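Insecticidal Delta-Endotoxin Cry8Ea1 (PDB 3EB7) kills larvae of an underground insect pest, probably by binding gut cell membranes and forming pores, as related three-domain Cry toxins do. Local coordinates at residues 305-310 with 315-320; 53-58 with 128-133; 524-529 with 566-571. All blocks are in the same frame, centred on the assembly; numbering follows the deposited sequence.

Contact 1. Residues 305-310 with 315-320; sequences QISSQP and IQTQTY
S307 and T317 face each other in an antiparallel beta hairpin formed by strands 296-310 and 316-321. They make a non-hydrogen-bonded pair, so the link comes from their side chains. Each hydroxyl lies beside its own backbone N and anti to the carbonyl carbon, with chi1 -63° in both. This turns S307 OG and T317 OG1 toward each other at 2.6 Å, a short hydrogen bond in which either could be the donor. The same torsion puts CG2 of T317 on the side of Q305, whose CG meets it at 3.7 Å. CG of Q305 is equally close to OG1 of T319. On the other side of S307, its CB touches CG2 of I315 at 3.6 Å.

The backbone bonds run through I306 with Q318 and S308 with Q316, two in each pair. The side chains of these four residues start from the opposite face, where I306, S308 and Q318 touch Y418 of strand 414-422. There S308 OG is held by D278. Strand 316-321 is the outer strand of this sheet, part of what in Cry toxins is the beta-prism domain. I306 CG2 reaches the edge of the Y320 ring, 4.1 Å from CE2.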
ATOM      1  N   GLN A 305      20.839  -8.899  14.094  1.00 18.43           N
ATOM      2  CA  GLN A 305      21.479  -8.991  12.805  1.00 18.94           C
ATOM      3  C   GLN A 305      20.383  -9.461  11.862  1.00 17.70           C
ATOM      4  O   GLN A 305      19.676 -10.418  12.139  1.00 18.87           O
ATOM      5  CB  GLN A 305      22.637  -9.994  12.902  1.00 19.32           C
ATOM      6  CG  GLN A 305      23.705  -9.771  11.885  1.00 24.39           C
ATOM      7  CD  GLN A 305      24.550 -10.995  11.599  1.00 26.82           C
ATOM      8  OE1 GLN A 305      25.746 -10.963  11.794  1.00 29.59           O
ATOM      9  NE2 GLN A 305      23.938 -12.062  11.118  1.00 28.94           N
ATOM     10  N   ILE A 306      20.185  -8.769  10.773  1.00 17.09           N
ATOM     11  CA  ILE A 306      19.068  -9.082   9.903  1.00 16.67           C
ATOM     12  C   ILE A 306      19.544  -9.234   8.473  1.00 17.36           C
ATOM     13  O   ILE A 306      20.353  -8.439   7.996  1.00 17.67           O
ATOM     14  CB  ILE A 306      17.912  -8.007  10.018  1.00 16.86           C
ATOM     15  CG1 ILE A 306      16.728  -8.372   9.094  1.00 15.99           C
ATOM     16  CG2 ILE A 306      18.433  -6.564   9.751  1.00 14.77           C
ATOM     17  CD1 ILE A 306      15.455  -7.615   9.425  1.00 16.98           C
ATOM     18  N   SER A 307      19.049 -10.266   7.790  1.00 18.34           N
ATOM     19  CA  SER A 307      19.371 -10.485   6.387  1.00 18.96           C
ATOM     20  C   SER A 307      18.099 -10.401   5.589  1.00 19.23           C
ATOM     21  O   SER A 307      17.042 -10.930   6.006  1.00 19.30           O
ATOM     22  CB  SER A 307      20.035 -11.855   6.161  1.00 19.38           C
ATOM     23  OG  SER A 307      21.285 -11.963   6.833  1.00 21.19           O
ATOM     24  N   SER A 308      18.205  -9.733   4.438  1.00 19.94           N
ATOM     25  CA  SER A 308      17.138  -9.681   3.423  1.00 20.40           C
ATOM     26  C   SER A 308      17.686  -9.817   2.014  1.00 20.83           C
ATOM     27  O   SER A 308      18.911  -9.702   1.755  1.00 20.76           O
ATOM     28  CB  SER A 308      16.360  -8.366   3.520  1.00 20.54           C
ATOM     29  OG  SER A 308      17.245  -7.257   3.515  1.00 23.64           O
ATOM     30  N   GLN A 309      16.748  -9.970   1.088  1.00 21.19           N
ATOM     31  CA  GLN A 309      17.041 -10.315  -0.272  1.00 21.23           C
ATOM     32  C   GLN A 309      15.961  -9.814  -1.211  1.00 21.36           C
ATOM     33  O   GLN A 309      14.808 -10.197  -1.045  1.00 21.39           O
ATOM     34  CB  GLN A 309      17.086 -11.850  -0.369  1.00 20.79           C
ATOM     35  CG  GLN A 309      17.836 -12.294  -1.549  1.00 22.78           C
ATOM     36  CD  GLN A 309      17.657 -13.757  -1.844  1.00 24.04           C
ATOM     37  OE1 GLN A 309      18.048 -14.223  -2.906  1.00 26.85           O
ATOM     38  NE2 GLN A 309      17.094 -14.485  -0.918  1.00 25.28           N
ATOM     39  N   PRO A 310      16.348  -9.022  -2.244  1.00 22.16           N
ATOM     40  CA  PRO A 310      15.500  -8.703  -3.415  1.00 22.30           C
ATOM     41  C   PRO A 310      15.158  -9.990  -4.186  1.00 22.64           C
ATOM     42  O   PRO A 310      15.913 -10.983  -4.100  1.00 23.77           O
ATOM     43  CB  PRO A 310      16.406  -7.814  -4.307  1.00 22.17           C
ATOM     44  CG  PRO A 310      17.528  -7.390  -3.478  1.00 22.33           C
ATOM     45  CD  PRO A 310      17.695  -8.430  -2.370  1.00 22.24           C
ATOM     46  N   ILE A 315      21.896 -11.574  -0.955  1.00 25.53           N
ATOM     47  CA  ILE A 315      21.474 -11.318   0.413  1.00 25.74           C
ATOM     48  C   ILE A 315      22.334 -10.249   1.120  1.00 26.14           C
ATOM     49  O   ILE A 315      23.533 -10.336   1.152  1.00 26.47           O
ATOM     50  CB  ILE A 315      21.458 -12.628   1.243  1.00 26.07           C
ATOM     51  CG1 ILE A 315      20.536 -13.649   0.579  1.00 24.25           C
ATOM     52  CG2 ILE A 315      21.051 -12.335   2.697  1.00 25.05           C
ATOM     53  CD1 ILE A 315      20.813 -15.097   0.981  1.00 25.09           C
ATOM     54  N   GLN A 316      21.710  -9.225   1.674  1.00 26.64           N
ATOM     55  CA  GLN A 316      22.461  -8.214   2.419  1.00 28.16           C
ATOM     56  C   GLN A 316      22.177  -8.391   3.912  1.00 25.75           C
ATOM     57  O   GLN A 316      21.080  -8.802   4.297  1.00 24.13           O
ATOM     58  CB  GLN A 316      22.082  -6.806   1.931  1.00 27.84           C
ATOM     59  CG  GLN A 316      21.930  -5.739   3.058  1.00 33.39           C
ATOM     60  CD  GLN A 316      21.043  -4.533   2.651  1.00 34.88           C
ATOM     61  OE1 GLN A 316      21.475  -3.639   1.880  1.00 42.63           O
ATOM     62  NE2 GLN A 316      19.809  -4.498   3.179  1.00 39.99           N
ATOM     63  N   THR A 317      23.177  -8.092   4.734  1.00 24.75           N
ATOM     64  CA  THR A 317      23.072  -8.259   6.145  1.00 24.12           C
ATOM     65  C   THR A 317      23.467  -6.982   6.843  1.00 25.00           C
ATOM     66  O   THR A 317      24.553  -6.451   6.601  1.00 25.73           O
ATOM     67  CB  THR A 317      23.927  -9.442   6.654  1.00 24.28           C
ATOM     68  OG1 THR A 317      23.454 -10.659   6.079  1.00 23.15           O
ATOM     69  CG2 THR A 317      23.829  -9.586   8.145  1.00 22.53           C
ATOM     70  N   GLN A 318      22.580  -6.473   7.700  1.00 24.19           N
ATOM     71  CA  GLN A 318      22.925  -5.335   8.540  1.00 24.66           C
ATOM     72  C   GLN A 318      22.773  -5.701  10.014  1.00 24.25           C
ATOM     73  O   GLN A 318      22.099  -6.662  10.383  1.00 23.61           O
ATOM     74  CB  GLN A 318      22.104  -4.075   8.193  1.00 25.08           C
ATOM     75  CG  GLN A 318      21.770  -3.876   6.687  1.00 30.50           C
ATOM     76  CD  GLN A 318      22.889  -3.250   5.788  1.00 39.29           C
ATOM     77  OE1 GLN A 318      23.975  -2.824   6.255  1.00 40.69           O
ATOM     78  NE2 GLN A 318      22.602  -3.192   4.471  1.00 40.92           N
ATOM     79  N   THR A 319      23.408  -4.899  10.847  1.00 24.12           N
ATOM     80  CA  THR A 319      23.501  -5.096  12.270  1.00 24.43           C
ATOM     81  C   THR A 319      22.876  -3.884  12.922  1.00 23.71           C
ATOM     82  O   THR A 319      23.001  -2.771  12.394  1.00 23.59           O
ATOM     83  CB  THR A 319      25.000  -5.222  12.613  1.00 24.59           C
ATOM     84  OG1 THR A 319      25.311  -6.603  12.760  1.00 29.13           O
ATOM     85  CG2 THR A 319      25.381  -4.523  13.856  1.00 28.45           C
ATOM     86  N   TYR A 320      22.200  -4.105  14.056  1.00 23.21           N
ATOM     87  CA  TYR A 320      21.627  -3.033  14.881  1.00 23.45           C
ATOM     88  C   TYR A 320      21.840  -3.307  16.337  1.00 22.98           C
ATOM     89  O   TYR A 320      21.721  -4.452  16.763  1.00 23.07           O
ATOM     90  CB  TYR A 320      20.107  -2.943  14.681  1.00 24.09           C
ATOM     91  CG  TYR A 320      19.696  -2.416  13.340  1.00 23.98           C
ATOM     92  CD1 TYR A 320      19.465  -1.057  13.168  1.00 25.37           C
ATOM     93  CD2 TYR A 320      19.525  -3.268  12.246  1.00 24.41           C
ATOM     94  CE1 TYR A 320      19.054  -0.558  11.968  1.00 22.81           C
ATOM     95  CE2 TYR A 320      19.129  -2.758  11.016  1.00 24.51           C
ATOM     96  CZ  TYR A 320      18.922  -1.401  10.900  1.00 22.86           C
ATOM     97  OH  TYR A 320      18.533  -0.852   9.718  1.00 26.30           O
TER
HETATM   98  O   HOH W   1      19.582  -6.389   5.613  1.00 40.79           O

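Contact 2. Residues 53-58 with 128-133; sequences EQVEAL and YEVPLL
V55 packs against two flat peptide groups, the one joining V130 to P131 and the one joining P131 to L132. Its CG1 stands well off the plane of the first, near the oxygen end, and comes to 3.2 Å from V130 O. Its CB stands off the plane of the second, 3.5 Å from P131 O. The valine thus meets the two carbonyl oxygens from off their planes, not over the middle of either peptide. The pyrrolidine ring of P131 offers its CB to E56 CG at 4.1 Å, and the two side chains cross at about a right angle. The E56 carboxylate points to other partners. Its OE1 takes a salt bridge from R68 and a hydrogen bond from the backbone N of I63.

CG1 of V55 lies anti to the backbone N, with chi1 -171°. This turns it to the V130 end of the turn, where it faces both V130 O and V130 CG1, the latter 4.1 Å away. The contact is van der Waals packing, largely of a valine against backbone carbonyls, with no polar bond between the two segments.

The chain at 128-133 is shaped by its own bonds. A type I turn runs from V130 to L133, and L133 N donates to V130 O at 2.8 Å. V130 O, which V55 CG1 touches, therefore already has a partner within the turn. L132 is the N-cap residue of helix 133-153, so V55 packs beside the start of that helix.

This region belongs to the N-terminal helical domain, the bundle linked to pore formation in Cry toxins. V55 also touches M211 of helix 198-220. V130 rests on W185 of helix 161-191, and P131 on I63. Helix 47-59 thus packs on helix 198-220, on helix 2-20 through Q54, A57 and L58, and on the turn that leads into helix 133-153.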
ATOM      1  N   GLU A  53     -13.779   9.968  12.700  1.00 21.21           N
ATOM      2  CA  GLU A  53     -13.169   9.775  14.012  1.00 22.09           C
ATOM      3  C   GLU A  53     -11.702   9.347  13.923  1.00 21.07           C
ATOM      4  O   GLU A  53     -10.848   9.813  14.700  1.00 21.56           O
ATOM      5  CB  GLU A  53     -13.985   8.780  14.846  1.00 21.10           C
ATOM      6  CG  GLU A  53     -15.408   9.268  15.148  1.00 22.66           C
ATOM      7  CD  GLU A  53     -16.220   8.291  16.030  1.00 24.75           C
ATOM      8  OE1 GLU A  53     -15.703   7.233  16.447  1.00 28.08           O
ATOM      9  OE2 GLU A  53     -17.402   8.573  16.315  1.00 30.63           O
ATOM     10  N   GLN A  54     -11.411   8.461  12.985  1.00 20.82           N
ATOM     11  CA  GLN A  54     -10.027   8.052  12.722  1.00 20.67           C
ATOM     12  C   GLN A  54      -9.079   9.244  12.507  1.00 19.85           C
ATOM     13  O   GLN A  54      -8.124   9.425  13.230  1.00 18.60           O
ATOM     14  CB  GLN A  54      -9.976   7.120  11.494  1.00 20.92           C
ATOM     15  CG  GLN A  54      -8.579   6.740  11.121  1.00 22.74           C
ATOM     16  CD  GLN A  54      -8.471   6.157   9.718  1.00 24.09           C
ATOM     17  OE1 GLN A  54      -7.562   5.365   9.449  1.00 23.45           O
ATOM     18  NE2 GLN A  54      -9.388   6.533   8.829  1.00 19.35           N
ATOM     19  N   VAL A  55      -9.350  10.056  11.495  1.00 20.31           N
ATOM     20  CA  VAL A  55      -8.393  11.085  11.111  1.00 20.13           C
ATOM     21  C   VAL A  55      -8.411  12.210  12.156  1.00 21.09           C
ATOM     22  O   VAL A  55      -7.387  12.777  12.440  1.00 21.41           O
ATOM     23  CB  VAL A  55      -8.606  11.521   9.638  1.00 19.70           C
ATOM     24  CG1 VAL A  55      -7.469  12.444   9.137  1.00 19.00           C
ATOM     25  CG2 VAL A  55      -8.658  10.254   8.740  1.00 19.10           C
ATOM     26  N   GLU A  56      -9.571  12.497  12.755  1.00 21.45           N
ATOM     27  CA  GLU A  56      -9.647  13.443  13.888  1.00 22.77           C
ATOM     28  C   GLU A  56      -8.754  13.015  15.053  1.00 21.55           C
ATOM     29  O   GLU A  56      -8.059  13.843  15.648  1.00 22.17           O
ATOM     30  CB  GLU A  56     -11.096  13.665  14.360  1.00 21.77           C
ATOM     31  CG  GLU A  56     -12.022  14.446  13.373  1.00 23.83           C
ATOM     32  CD  GLU A  56     -13.496  14.473  13.889  1.00 26.43           C
ATOM     33  OE1 GLU A  56     -14.015  15.559  14.274  1.00 27.73           O
ATOM     34  OE2 GLU A  56     -14.134  13.378  13.954  1.00 32.77           O
ATOM     35  N   ALA A  57      -8.783  11.730  15.395  1.00 21.51           N
ATOM     36  CA  ALA A  57      -7.856  11.183  16.397  1.00 21.32           C
ATOM     37  C   ALA A  57      -6.353  11.286  15.965  1.00 21.40           C
ATOM     38  O   ALA A  57      -5.512  11.558  16.785  1.00 21.64           O
ATOM     39  CB  ALA A  57      -8.241   9.725  16.772  1.00 19.89           C
ATOM     40  N   LEU A  58      -6.035  11.068  14.692  1.00 21.43           N
ATOM     41  CA  LEU A  58      -4.633  11.054  14.214  1.00 22.12           C
ATOM     42  C   LEU A  58      -4.004  12.443  14.244  1.00 23.12           C
ATOM     43  O   LEU A  58      -2.818  12.589  14.518  1.00 22.73           O
ATOM     44  CB  LEU A  58      -4.546  10.502  12.774  1.00 20.72           C
ATOM     45  CG  LEU A  58      -4.760   8.994  12.564  1.00 20.46           C
ATOM     46  CD1 LEU A  58      -4.670   8.658  11.092  1.00 18.13           C
ATOM     47  CD2 LEU A  58      -3.748   8.187  13.335  1.00 16.36           C
ATOM     48  N   TYR A 128     -10.892  21.568   6.665  1.00 22.23           N
ATOM     49  CA  TYR A 128     -11.191  20.201   7.138  1.00 22.18           C
ATOM     50  C   TYR A 128     -10.832  19.141   6.115  1.00 21.89           C
ATOM     51  O   TYR A 128     -11.235  17.996   6.233  1.00 22.58           O
ATOM     52  CB  TYR A 128     -12.679  20.055   7.532  1.00 22.70           C
ATOM     53  CG  TYR A 128     -13.098  21.074   8.587  1.00 23.48           C
ATOM     54  CD1 TYR A 128     -13.913  22.153   8.255  1.00 24.72           C
ATOM     55  CD2 TYR A 128     -12.645  20.970   9.893  1.00 23.88           C
ATOM     56  CE1 TYR A 128     -14.285  23.109   9.197  1.00 26.59           C
ATOM     57  CE2 TYR A 128     -12.990  21.923  10.851  1.00 24.44           C
ATOM     58  CZ  TYR A 128     -13.803  22.995  10.488  1.00 25.92           C
ATOM     59  OH  TYR A 128     -14.161  23.925  11.433  1.00 27.76           O
ATOM     60  N   GLU A 129     -10.064  19.514   5.106  1.00 21.59           N
ATOM     61  CA  GLU A 129      -9.715  18.600   4.044  1.00 21.10           C
ATOM     62  C   GLU A 129      -9.006  17.355   4.572  1.00 20.54           C
ATOM     63  O   GLU A 129      -9.217  16.275   4.059  1.00 20.93           O
ATOM     64  CB  GLU A 129      -8.825  19.314   3.031  1.00 21.65           C
ATOM     65  CG  GLU A 129      -9.461  20.531   2.392  1.00 23.86           C
ATOM     66  CD  GLU A 129      -9.109  21.842   3.091  1.00 26.54           C
ATOM     67  OE1 GLU A 129      -8.670  21.861   4.279  1.00 26.45           O
ATOM     68  OE2 GLU A 129      -9.282  22.877   2.418  1.00 29.13           O
ATOM     69  N   VAL A 130      -8.148  17.530   5.574  1.00 19.78           N
ATOM     70  CA  VAL A 130      -7.436  16.416   6.215  1.00 19.64           C
ATOM     71  C   VAL A 130      -8.354  15.523   7.101  1.00 20.07           C
ATOM     72  O   VAL A 130      -8.513  14.321   6.828  1.00 19.89           O
ATOM     73  CB  VAL A 130      -6.214  16.907   7.029  1.00 19.37           C
ATOM     74  CG1 VAL A 130      -5.512  15.719   7.746  1.00 17.65           C
ATOM     75  CG2 VAL A 130      -5.223  17.714   6.128  1.00 18.32           C
ATOM     76  N   PRO A 131      -8.988  16.098   8.140  1.00 19.73           N
ATOM     77  CA  PRO A 131      -9.817  15.170   8.926  1.00 20.76           C
ATOM     78  C   PRO A 131     -10.886  14.421   8.085  1.00 20.41           C
ATOM     79  O   PRO A 131     -11.320  13.338   8.480  1.00 20.28           O
ATOM     80  CB  PRO A 131     -10.468  16.074   9.991  1.00 20.75           C
ATOM     81  CG  PRO A 131     -10.351  17.465   9.424  1.00 21.07           C
ATOM     82  CD  PRO A 131      -9.067  17.475   8.648  1.00 20.09           C
ATOM     83  N   LEU A 132     -11.268  14.987   6.938  1.00 19.89           N
ATOM     84  CA  LEU A 132     -12.250  14.353   6.037  1.00 20.51           C
ATOM     85  C   LEU A 132     -11.637  13.526   4.902  1.00 19.17           C
ATOM     86  O   LEU A 132     -12.357  13.055   4.039  1.00 19.57           O
ATOM     87  CB  LEU A 132     -13.195  15.402   5.428  1.00 19.91           C
ATOM     88  CG  LEU A 132     -14.184  16.151   6.331  1.00 23.55           C
ATOM     89  CD1 LEU A 132     -14.618  17.450   5.594  1.00 23.38           C
ATOM     90  CD2 LEU A 132     -15.428  15.301   6.734  1.00 23.73           C
ATOM     91  N   LEU A 133     -10.320  13.347   4.915  1.00 19.78           N
ATOM     92  CA  LEU A 133      -9.586  12.686   3.808  1.00 19.83           C
ATOM     93  C   LEU A 133      -9.928  11.216   3.613  1.00 19.75           C
ATOM     94  O   LEU A 133     -10.128  10.782   2.473  1.00 18.72           O
ATOM     95  CB  LEU A 133      -8.090  12.790   4.022  1.00 19.52           C
ATOM     96  CG  LEU A 133      -7.135  13.153   2.882  1.00 20.54           C
ATOM     97  CD1 LEU A 133      -5.859  12.339   3.008  1.00 19.46           C
ATOM     98  CD2 LEU A 133      -7.729  13.101   1.478  1.00 17.03           C
TER

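Contact 3. Residues 524-529 with 566-571; sequences NGRFNK and VRNFSS
R526 reaches from the end of strand 520-527 to N568, S570 and the backbone between them. The two chains are well apart here, with CA of R526 9.0 Å from CA of N568, and the arginine covers the gap. From CB the chain starts with CG anti to the backbone N, chi1 -177°. It bends at the next bond, chi2 134°, and this brings CD and NE round toward the loop that follows strand 559-567. CZ then lies 3.6 Å from N568 O. NH1 donates to that oxygen at 3.0 Å with an N-H...O angle of 157°. The donor lies in the carbonyl plane, and the oxygen lies close to the guanidinium plane. NH2 adds a weak bond to the same N568 O at 3.4 Å, so one acceptor sits at the edge of the group between two nitrogens. NH2 also meets S570 CB at 3.8 Å.

The domain is a beta sandwich of the jelly-roll type, as in the third domain of other Cry toxins. In its sheet, strand 511-517 runs between 520-527 and 559-567. The arginine therefore passes over strand 511-517, and D512 of that strand, outside the two segments, joins in. D512 OD1 forms a salt bridge with R526 NH1, while D512 OD2 accepts from N568 ND2. This probably balances the arginine charge and helps fix its rotation.

N568 has a left-handed backbone conformation where the chain leaves the strand. Its side chain crosses the arginine at about a right angle, and the amide and guanidinium planes are steeply inclined. S570 OG turns to the backbone N of D510. N568 ND2 stays 3.6 Å from R526 NH1, both nitrogens serving the carboxylate of D512.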
ATOM      1  N   ASN A 524      12.391  -1.175 -28.868  1.00 25.23           N
ATOM      2  CA  ASN A 524      13.185   0.090 -28.730  1.00 25.92           C
ATOM      3  C   ASN A 524      12.364   1.238 -29.296  1.00 24.40           C
ATOM      4  O   ASN A 524      11.663   1.060 -30.290  1.00 23.57           O
ATOM      5  CB  ASN A 524      14.580   0.062 -29.434  1.00 26.44           C
ATOM      6  CG  ASN A 524      15.518   1.286 -28.994  1.00 30.15           C
ATOM      7  OD1 ASN A 524      16.298   1.144 -28.040  1.00 37.65           O
ATOM      8  ND2 ASN A 524      15.410   2.469 -29.670  1.00 32.57           N
ATOM      9  N   GLY A 525      12.455   2.406 -28.670  1.00 23.57           N
ATOM     10  CA  GLY A 525      11.725   3.551 -29.180  1.00 23.08           C
ATOM     11  C   GLY A 525      12.073   4.817 -28.473  1.00 22.58           C
ATOM     12  O   GLY A 525      12.750   4.788 -27.462  1.00 23.13           O
ATOM     13  N   ARG A 526      11.585   5.928 -29.002  1.00 22.08           N
ATOM     14  CA  ARG A 526      11.743   7.217 -28.382  1.00 22.45           C
ATOM     15  C   ARG A 526      10.439   7.623 -27.727  1.00 22.57           C
ATOM     16  O   ARG A 526       9.368   7.363 -28.272  1.00 22.69           O
ATOM     17  CB  ARG A 526      12.136   8.277 -29.408  1.00 22.35           C
ATOM     18  CG  ARG A 526      12.374   9.630 -28.759  1.00 23.40           C
ATOM     19  CD  ARG A 526      13.626  10.179 -29.321  1.00 24.94           C
ATOM     20  NE  ARG A 526      14.059  11.424 -28.687  1.00 24.29           N
ATOM     21  CZ  ARG A 526      15.128  11.490 -27.915  1.00 21.51           C
ATOM     22  NH1 ARG A 526      15.806  10.384 -27.648  1.00 20.40           N
ATOM     23  NH2 ARG A 526      15.493  12.636 -27.386  1.00 22.70           N
ATOM     24  N   PHE A 527      10.527   8.259 -26.552  1.00 22.56           N
ATOM     25  CA  PHE A 527       9.344   8.685 -25.847  1.00 22.40           C
ATOM     26  C   PHE A 527       9.491  10.107 -25.406  1.00 23.04           C
ATOM     27  O   PHE A 527      10.594  10.599 -25.214  1.00 23.65           O
ATOM     28  CB  PHE A 527       9.023   7.705 -24.706  1.00 22.23           C
ATOM     29  CG  PHE A 527       8.804   6.312 -25.202  1.00 20.36           C
ATOM     30  CD1 PHE A 527       9.884   5.421 -25.313  1.00 18.61           C
ATOM     31  CD2 PHE A 527       7.536   5.928 -25.663  1.00 17.41           C
ATOM     32  CE1 PHE A 527       9.694   4.143 -25.843  1.00 19.64           C
ATOM     33  CE2 PHE A 527       7.340   4.674 -26.203  1.00 18.93           C
ATOM     34  CZ  PHE A 527       8.407   3.768 -26.300  1.00 20.80           C
ATOM     35  N   ASN A 528       8.365  10.783 -25.293  1.00 23.90           N
ATOM     36  CA  ASN A 528       8.367  12.213 -25.079  1.00 24.24           C
ATOM     37  C   ASN A 528       8.200  12.568 -23.614  1.00 24.09           C
ATOM     38  O   ASN A 528       7.728  11.769 -22.814  1.00 24.10           O
ATOM     39  CB  ASN A 528       7.267  12.863 -25.926  1.00 25.86           C
ATOM     40  CG  ASN A 528       7.586  12.850 -27.435  1.00 25.66           C
ATOM     41  OD1 ASN A 528       8.742  12.895 -27.839  1.00 27.57           O
ATOM     42  ND2 ASN A 528       6.551  12.849 -28.252  1.00 29.36           N
ATOM     43  N   LYS A 529       8.615  13.771 -23.271  1.00 23.83           N
ATOM     44  CA  LYS A 529       8.570  14.236 -21.914  1.00 24.09           C
ATOM     45  C   LYS A 529       7.117  14.446 -21.498  1.00 23.57           C
ATOM     46  O   LYS A 529       6.274  14.726 -22.342  1.00 23.48           O
ATOM     47  CB  LYS A 529       9.389  15.521 -21.757  1.00 23.78           C
ATOM     48  CG  LYS A 529       8.809  16.764 -22.362  1.00 26.75           C
ATOM     49  CD  LYS A 529       9.725  17.948 -22.022  1.00 30.35           C
ATOM     50  CE  LYS A 529       8.960  19.242 -22.021  1.00 36.30           C
ATOM     51  NZ  LYS A 529       9.597  20.309 -21.160  1.00 39.11           N
ATOM     52  N   VAL A 566      17.290   3.209 -20.437  1.00 23.56           N
ATOM     53  CA  VAL A 566      17.027   4.564 -20.932  1.00 23.17           C
ATOM     54  C   VAL A 566      18.344   5.318 -21.306  1.00 24.70           C
ATOM     55  O   VAL A 566      19.404   5.149 -20.664  1.00 24.70           O
ATOM     56  CB  VAL A 566      16.070   5.429 -20.015  1.00 23.09           C
ATOM     57  CG1 VAL A 566      14.727   4.712 -19.777  1.00 21.01           C
ATOM     58  CG2 VAL A 566      16.754   5.846 -18.702  1.00 21.78           C
ATOM     59  N   ARG A 567      18.233   6.155 -22.337  1.00 24.65           N
ATOM     60  CA  ARG A 567      19.355   6.635 -23.115  1.00 26.25           C
ATOM     61  C   ARG A 567      18.971   7.933 -23.864  1.00 25.60           C
ATOM     62  O   ARG A 567      17.783   8.228 -24.044  1.00 24.11           O
ATOM     63  CB  ARG A 567      19.640   5.533 -24.133  1.00 26.87           C
ATOM     64  CG  ARG A 567      20.967   5.531 -24.759  1.00 31.67           C
ATOM     65  CD  ARG A 567      21.089   4.318 -25.642  1.00 36.80           C
ATOM     66  NE  ARG A 567      21.047   3.112 -24.829  1.00 44.13           N
ATOM     67  CZ  ARG A 567      20.827   1.876 -25.286  1.00 48.39           C
ATOM     68  NH1 ARG A 567      20.617   1.651 -26.587  1.00 48.93           N
ATOM     69  NH2 ARG A 567      20.808   0.856 -24.425  1.00 47.72           N
ATOM     70  N   ASN A 568      19.980   8.690 -24.295  1.00 26.09           N
ATOM     71  CA  ASN A 568      19.822   9.777 -25.272  1.00 26.11           C
ATOM     72  C   ASN A 568      18.786  10.799 -24.844  1.00 25.57           C
ATOM     73  O   ASN A 568      17.776  11.015 -25.520  1.00 24.99           O
ATOM     74  CB  ASN A 568      19.487   9.175 -26.664  1.00 26.93           C
ATOM     75  CG  ASN A 568      19.740  10.153 -27.828  1.00 30.57           C
ATOM     76  OD1 ASN A 568      20.491  11.136 -27.694  1.00 35.15           O
ATOM     77  ND2 ASN A 568      19.121   9.873 -28.982  1.00 31.50           N
ATOM     78  N   PHE A 569      19.027  11.401 -23.689  1.00 25.64           N
ATOM     79  CA  PHE A 569      18.126  12.379 -23.102  1.00 25.65           C
ATOM     80  C   PHE A 569      18.130  13.650 -23.966  1.00 26.45           C
ATOM     81  O   PHE A 569      19.204  14.141 -24.318  1.00 26.67           O
ATOM     82  CB  PHE A 569      18.594  12.731 -21.687  1.00 24.37           C
ATOM     83  CG  PHE A 569      18.290  11.678 -20.618  1.00 25.08           C
ATOM     84  CD1 PHE A 569      18.245  12.047 -19.264  1.00 24.85           C
ATOM     85  CD2 PHE A 569      18.050  10.338 -20.942  1.00 24.50           C
ATOM     86  CE1 PHE A 569      17.995  11.086 -18.270  1.00 24.32           C
ATOM     87  CE2 PHE A 569      17.810   9.387 -19.960  1.00 21.19           C
ATOM     88  CZ  PHE A 569      17.797   9.760 -18.631  1.00 22.36           C
ATOM     89  N   SER A 570      16.952  14.206 -24.269  1.00 27.07           N
ATOM     90  CA  SER A 570      16.849  15.479 -25.005  1.00 27.88           C
ATOM     91  C   SER A 570      17.483  16.712 -24.309  1.00 29.12           C
ATOM     92  O   SER A 570      17.599  17.779 -24.904  1.00 30.06           O
ATOM     93  CB  SER A 570      15.389  15.778 -25.298  1.00 27.73           C
ATOM     94  OG  SER A 570      14.701  16.105 -24.106  1.00 25.93           O
ATOM     95  N   SER A 571      17.877  16.585 -23.049  1.00 29.56           N
ATOM     96  CA  SER A 571      18.488  17.683 -22.331  1.00 29.79           C
ATOM     97  C   SER A 571      19.268  17.071 -21.193  1.00 30.81           C
ATOM     98  O   SER A 571      18.877  16.019 -20.662  1.00 31.43           O
ATOM     99  CB  SER A 571      17.401  18.605 -21.795  1.00 30.13           C
ATOM    100  OG  SER A 571      17.929  19.686 -21.068  1.00 30.70           O
TER

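Overall arrangement
The three contacts lie in three different domains and share no helix or strand. Along the chain contact 2 comes first, in the N-terminal helical bundle. Contact 1 follows, in an antiparallel sheet of the middle domain. Contact 3 is last, in the C-terminal beta sandwich. The centres of contact 1 and contact 2 are about 37 Å apart. Those of contact 1 and contact 3 are about 36 Å apart, and those of contact 2 and contact 3 about 42 Å. Nearest atoms are never closer than about 20 Å, so none touches another. Contact 2 is buried, contact 1 partly buried and contact 3 at the surface. Together they sample the three-domain architecture of Cry toxins, one contact in each domain.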